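Local coordinates for flavin-dependent monooxygenase, oxygenase subunit HsaA (Mycobacterium tuberculosis, PDB 3AFF), which probably hydroxylates the secosteroid 3-HSA next to its phenol hydroxyl, using reduced flavin and oxygen, during cholesterol breakdown, at residues I241-V246 with A292-L297; D8-L13 with P65-E70. All blocks are in the same frame, centred on the assembly; numbering follows the deposited sequence.

Contact 1: I241-V246 with A292-L297; sequences ISAPIV and AAWRQL
In the C-terminal helical domain of the acyl-CoA dehydrogenase fold, Val-246, Ala-243 and Ser-242 on helix 233-259 pack against Trp-294 and Leu-297 on helix 286-309. The two helices form an antiparallel pair. The axes of 241-246 and 292-297 come within 10.4 Å, at 157° between directions. No hydrogen bond joins the two segments, and the contact is mostly buried and apolar. The Trp-294 indole meets Ala-243 with the rim of its six-membered ring: CB of Ala-243 lies in the ring plane, 3.8 Å from CZ3 of Trp-294. The Trp-294 CG is anti to the backbone N (chi1 178°), and this carries the ring across to the neighbouring helix. The root of the same side chain is covered by Val-246, whose CG1 is 4.0 Å from Trp-294 CB. The other methyl of Val-246, CG2, packs 4.0 Å from Leu-297 CD2. Outside the pair, Arg-73 makes a cation-pi contact with the Trp-294 ring. Ser-242 brings its CB, not its hydroxyl, to Leu-297. Its OG has weak hydrogen bonds to Pro-238 O, Gln-326 NE2 and Thr-330 OG1 instead. The Ser-242 side chain is about 6 Å from that of Ala-369, a probable FMN-binding residue. Leu-297 ends against the opposing backbone, with CD2 3.6 Å from Ala-243 N and 3.7 Å from Ser-242 C.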
loop_
_atom_site.group_PDB
_atom_site.type_symbol
_atom_site.label_atom_id
_atom_site.label_comp_id
_atom_site.label_asym_id
_atom_site.label_seq_id
_atom_site.Cartn_x
_atom_site.Cartn_y
_atom_site.Cartn_z
ATOM N N ILE A 241 -1.133 20.208 -32.633
ATOM C CA ILE A 241 -0.011 20.687 -31.807
ATOM C C ILE A 241 0.811 19.493 -31.206
ATOM O O ILE A 241 2.031 19.480 -31.278
ATOM C CB ILE A 241 -0.646 21.604 -30.617
ATOM C CG1 ILE A 241 -1.078 22.935 -31.183
ATOM C CG2 ILE A 241 0.311 21.945 -29.486
ATOM C CD1 ILE A 241 -0.440 23.271 -32.495
ATOM N N SER A 242 0.105 18.521 -30.633
ATOM C CA SER A 242 0.748 17.411 -29.963
ATOM C C SER A 242 1.537 16.522 -30.928
ATOM O O SER A 242 2.617 16.040 -30.545
ATOM C CB SER A 242 -0.252 16.575 -29.203
ATOM O OG SER A 242 -0.927 17.376 -28.219
ATOM N N ALA A 243 1.001 16.265 -32.132
ATOM C CA ALA A 243 1.750 15.466 -33.072
ATOM C C ALA A 243 3.148 15.977 -33.456
ATOM O O ALA A 243 4.109 15.189 -33.427
ATOM C CB ALA A 243 0.945 15.089 -34.246
ATOM N N PRO A 244 3.298 17.252 -33.877
ATOM C CA PRO A 244 4.641 17.657 -34.146
ATOM C C PRO A 244 5.529 17.741 -32.887
ATOM O O PRO A 244 6.750 17.595 -33.001
ATOM C CB PRO A 244 4.451 19.021 -34.834
ATOM C CG PRO A 244 3.179 19.504 -34.300
ATOM C CD PRO A 244 2.348 18.298 -34.295
ATOM N N ILE A 245 4.943 17.988 -31.714
ATOM C CA ILE A 245 5.744 17.984 -30.475
ATOM C C ILE A 245 6.264 16.563 -30.297
ATOM O O ILE A 245 7.442 16.370 -29.993
ATOM C CB ILE A 245 4.922 18.450 -29.221
ATOM C CG1 ILE A 245 4.688 19.981 -29.277
ATOM C CG2 ILE A 245 5.603 18.074 -27.925
ATOM C CD1 ILE A 245 3.587 20.415 -28.364
ATOM N N VAL A 246 5.398 15.566 -30.452
ATOM C CA VAL A 246 5.916 14.202 -30.415
ATOM C C VAL A 246 7.063 13.934 -31.437
ATOM O O VAL A 246 8.122 13.458 -31.042
ATOM C CB VAL A 246 4.851 13.131 -30.447
ATOM C CG1 VAL A 246 5.542 11.747 -30.187
ATOM C CG2 VAL A 246 3.812 13.375 -29.329
ATOM N N ALA A 292 5.792 5.027 -27.041
ATOM C CA ALA A 292 4.509 4.828 -26.318
ATOM C C ALA A 292 3.613 6.094 -26.386
ATOM O O ALA A 292 2.405 5.969 -26.516
ATOM C CB ALA A 292 4.716 4.391 -24.842
ATOM N N ALA A 293 4.214 7.285 -26.301
ATOM C CA ALA A 293 3.480 8.565 -26.343
ATOM C C ALA A 293 2.820 8.678 -27.730
ATOM O O ALA A 293 1.640 9.041 -27.852
ATOM C CB ALA A 293 4.458 9.765 -26.112
ATOM N N TRP A 294 3.590 8.348 -28.765
ATOM C CA TRP A 294 3.056 8.322 -30.121
ATOM C C TRP A 294 1.900 7.315 -30.361
ATOM O O TRP A 294 0.826 7.715 -30.888
ATOM C CB TRP A 294 4.151 8.186 -31.192
ATOM C CG TRP A 294 3.526 8.127 -32.596
ATOM C CD1 TRP A 294 3.319 6.992 -33.364
ATOM C CD2 TRP A 294 2.914 9.234 -33.332
ATOM N NE1 TRP A 294 2.668 7.337 -34.570
ATOM C CE2 TRP A 294 2.411 8.695 -34.571
ATOM C CE3 TRP A 294 2.787 10.612 -33.086
ATOM C CZ2 TRP A 294 1.817 9.503 -35.568
ATOM C CZ3 TRP A 294 2.145 11.437 -34.098
ATOM C CH2 TRP A 294 1.679 10.865 -35.306
ATOM N N ARG A 295 2.100 6.037 -30.019
ATOM C CA ARG A 295 1.023 5.039 -30.177
ATOM C C ARG A 295 -0.242 5.519 -29.505
ATOM O O ARG A 295 -1.325 5.344 -30.015
ATOM C CB ARG A 295 1.350 3.721 -29.478
ATOM C CG ARG A 295 2.437 2.830 -30.057
ATOM C CD ARG A 295 2.579 1.569 -29.108
ATOM N NE ARG A 295 3.950 1.494 -28.578
ATOM C CZ ARG A 295 5.010 1.156 -29.319
ATOM N NH1 ARG A 295 4.869 0.820 -30.612
ATOM N NH2 ARG A 295 6.215 1.147 -28.779
ATOM N N GLN A 296 -0.087 6.036 -28.285
ATOM C CA GLN A 296 -1.215 6.545 -27.505
ATOM C C GLN A 296 -1.929 7.720 -28.239
ATOM O O GLN A 296 -3.169 7.654 -28.451
ATOM C CB GLN A 296 -0.703 6.959 -26.121
ATOM C CG GLN A 296 -1.719 7.551 -25.134
ATOM C CD GLN A 296 -1.013 8.045 -23.827
ATOM O OE1 GLN A 296 0.021 8.777 -23.864
ATOM N NE2 GLN A 296 -1.530 7.580 -22.667
ATOM N N LEU A 297 -1.181 8.738 -28.677
ATOM C CA LEU A 297 -1.809 9.913 -29.382
ATOM C C LEU A 297 -2.541 9.554 -30.695
ATOM O O LEU A 297 -3.668 9.966 -30.935
ATOM C CB LEU A 297 -0.740 10.949 -29.725
ATOM C CG LEU A 297 -1.140 12.383 -30.181
ATOM C CD1 LEU A 297 -1.839 13.107 -29.047
ATOM C CD2 LEU A 297 0.082 13.132 -30.617
#

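Contact 2: D8-L13 with P65-E70; sequences DAQSVL and PALFFE
Leu-67 and Leu-13 bury the most surface here, and they meet through their methyl ends. Leu-13 CD2 lies 3.6 Å from Leu-67 CD2, and the two side chains lie roughly perpendicular. Both methyls of Leu-13 lie near Leu-67 O, CD1 at 3.9 Å. CD1 of Leu-13 also comes within 4.3 Å of Glu-70 CG, so it meets the aliphatic part of that side chain. The carboxylate of Glu-70 is engaged elsewhere, in salt bridges to Arg-73 and Arg-74. Leu-13 has torsions far from the usual staggered values (chi1 -132°, chi2 21°). The placing of its CD1 and CD2 is therefore less certain than the packing of the side chain as a whole.

The second branch of Leu-67, CD1, reaches back toward the start of helix 9-33. There it touches Ala-9 CB at 3.8 Å. Gln-10 crosses the same methyl from the more exposed side. Its chain bends back and brings NE2 to 3.6 Å from Leu-67 CD1, a packing contact of an amide on a methyl. Leu-67 thus uses one methyl for Ala-9 and Gln-10 and the other for Leu-13.

The start of helix 9-33 is fixed by Asp-8 at the N-cap. Its OD1 accepts from Ser-11 N at 2.9 Å, nearly along the C-O axis. No hydrogen bond joins the two segments. The local axes of 9-13 and 65-70 run almost parallel, 7° apart, as neighbours in the N-terminal helical domain of the acyl-CoA dehydrogenase fold.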
loop_
_atom_site.group_PDB
_atom_site.type_symbol
_atom_site.label_atom_id
_atom_site.label_comp_id
_atom_site.label_asym_id
_atom_site.label_seq_id
_atom_site.Cartn_x
_atom_site.Cartn_y
_atom_site.Cartn_z
ATOM N N ASP A 8 -2.191 9.319 -54.144
ATOM C CA ASP A 8 -3.021 9.085 -52.970
ATOM C C ASP A 8 -2.229 9.518 -51.710
ATOM O O ASP A 8 -1.114 10.047 -51.831
ATOM C CB ASP A 8 -3.431 7.602 -52.896
ATOM C CG ASP A 8 -2.241 6.632 -52.999
ATOM O OD1 ASP A 8 -1.061 7.028 -52.894
ATOM O OD2 ASP A 8 -2.509 5.432 -53.156
ATOM N N ALA A 9 -2.819 9.334 -50.528
ATOM C CA ALA A 9 -2.179 9.697 -49.259
ATOM C C ALA A 9 -0.857 8.964 -49.056
ATOM O O ALA A 9 0.144 9.559 -48.663
ATOM C CB ALA A 9 -3.116 9.402 -48.101
ATOM N N GLN A 10 -0.851 7.669 -49.357
ATOM C CA GLN A 10 0.382 6.871 -49.218
ATOM C C GLN A 10 1.539 7.407 -50.064
ATOM O O GLN A 10 2.656 7.539 -49.579
ATOM C CB GLN A 10 0.092 5.375 -49.454
ATOM C CG GLN A 10 -0.908 4.747 -48.426
ATOM C CD GLN A 10 -2.431 5.133 -48.602
ATOM O OE1 GLN A 10 -2.925 5.516 -49.699
ATOM N NE2 GLN A 10 -3.180 5.012 -47.486
ATOM N N SER A 11 1.289 7.836 -51.306
ATOM C CA SER A 11 2.422 8.375 -52.101
ATOM C C SER A 11 2.906 9.732 -51.661
ATOM O O SER A 11 4.080 10.068 -51.868
ATOM C CB SER A 11 2.157 8.350 -53.610
ATOM O OG SER A 11 1.260 9.365 -54.011
ATOM N N VAL A 12 1.988 10.547 -51.098
ATOM C CA VAL A 12 2.383 11.819 -50.502
ATOM C C VAL A 12 3.306 11.528 -49.371
ATOM O O VAL A 12 4.394 12.091 -49.302
ATOM C CB VAL A 12 1.148 12.698 -50.063
ATOM C CG1 VAL A 12 1.591 13.983 -49.480
ATOM C CG2 VAL A 12 0.294 13.006 -51.256
ATOM N N LEU A 13 2.898 10.637 -48.482
ATOM C CA LEU A 13 3.744 10.287 -47.298
ATOM C C LEU A 13 5.168 9.847 -47.742
ATOM O O LEU A 13 6.202 10.354 -47.259
ATOM C CB LEU A 13 3.020 9.194 -46.471
ATOM C CG LEU A 13 2.832 9.257 -44.948
ATOM C CD1 LEU A 13 2.960 10.659 -44.369
ATOM C CD2 LEU A 13 1.548 8.603 -44.470
ATOM N N PRO A 65 -7.203 10.808 -41.089
ATOM C CA PRO A 65 -6.515 11.851 -40.283
ATOM C C PRO A 65 -5.223 11.311 -39.570
ATOM O O PRO A 65 -4.279 12.044 -39.353
ATOM C CB PRO A 65 -7.624 12.313 -39.318
ATOM C CG PRO A 65 -8.450 11.099 -39.152
ATOM C CD PRO A 65 -8.571 10.589 -40.585
ATOM N N ALA A 66 -5.125 9.995 -39.340
ATOM C CA ALA A 66 -3.896 9.465 -38.764
ATOM C C ALA A 66 -2.694 9.573 -39.696
ATOM O O ALA A 66 -1.539 9.782 -39.261
ATOM C CB ALA A 66 -4.133 8.046 -38.269
ATOM N N LEU A 67 -2.940 9.483 -41.013
ATOM C CA LEU A 67 -1.864 9.686 -41.956
ATOM C C LEU A 67 -1.400 11.107 -42.029
ATOM O O LEU A 67 -0.201 11.366 -42.244
ATOM C CB LEU A 67 -2.288 9.258 -43.365
ATOM C CG LEU A 67 -2.536 7.753 -43.455
ATOM C CD1 LEU A 67 -2.985 7.445 -44.861
ATOM C CD2 LEU A 67 -1.259 6.915 -43.066
ATOM N N PHE A 68 -2.333 12.051 -41.970
ATOM C CA PHE A 68 -1.940 13.449 -41.894
ATOM C C PHE A 68 -1.053 13.721 -40.677
ATOM O O PHE A 68 -0.032 14.369 -40.813
ATOM C CB PHE A 68 -3.173 14.385 -41.839
ATOM C CG PHE A 68 -2.785 15.837 -41.688
ATOM C CD1 PHE A 68 -2.435 16.598 -42.813
ATOM C CD2 PHE A 68 -2.745 16.436 -40.418
ATOM C CE1 PHE A 68 -2.075 17.917 -42.677
ATOM C CE2 PHE A 68 -2.352 17.762 -40.283
ATOM C CZ PHE A 68 -2.040 18.490 -41.405
ATOM N N PHE A 69 -1.434 13.250 -39.487
ATOM C CA PHE A 69 -0.568 13.483 -38.286
ATOM C C PHE A 69 0.817 12.816 -38.326
ATOM O O PHE A 69 1.818 13.420 -37.909
ATOM C CB PHE A 69 -1.335 13.241 -36.967
ATOM C CG PHE A 69 -2.499 14.171 -36.794
ATOM C CD1 PHE A 69 -2.303 15.554 -36.798
ATOM C CD2 PHE A 69 -3.811 13.681 -36.671
ATOM C CE1 PHE A 69 -3.412 16.443 -36.656
ATOM C CE2 PHE A 69 -4.911 14.536 -36.518
ATOM C CZ PHE A 69 -4.736 15.925 -36.516
ATOM N N GLU A 70 0.888 11.616 -38.931
ATOM C CA GLU A 70 2.157 10.930 -39.190
ATOM C C GLU A 70 3.119 11.733 -40.054
ATOM O O GLU A 70 4.299 11.856 -39.754
ATOM C CB GLU A 70 1.883 9.528 -39.840
ATOM C CG GLU A 70 3.109 8.860 -40.431
ATOM C CD GLU A 70 4.139 8.470 -39.351
ATOM O OE1 GLU A 70 5.365 8.317 -39.717
ATOM O OE2 GLU A 70 3.712 8.378 -38.144
#

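Both segments of contact 2 precede those of contact 1 in the sequence, and the contact centres are 16 Å apart. Contact 2 lies in the N-terminal helical part of the acyl-CoA dehydrogenase fold, contact 1 in the C-terminal one. Helix 65-76 joins them. One side of it faces helix 9-33, and its Phe-69 and Glu-70 pack on contact 1. There Phe-69 CB lies 4.0 Å from Ala-243 CB, and Trp-294 CZ2 lies 3.4 Å from Glu-70 OE2. Helix 65-76 therefore packs the N-terminal helical part against the antiparallel pair 233-259 and 286-309. Contact 1 lies nearer the probable FMN site; contact 2 lies away from it.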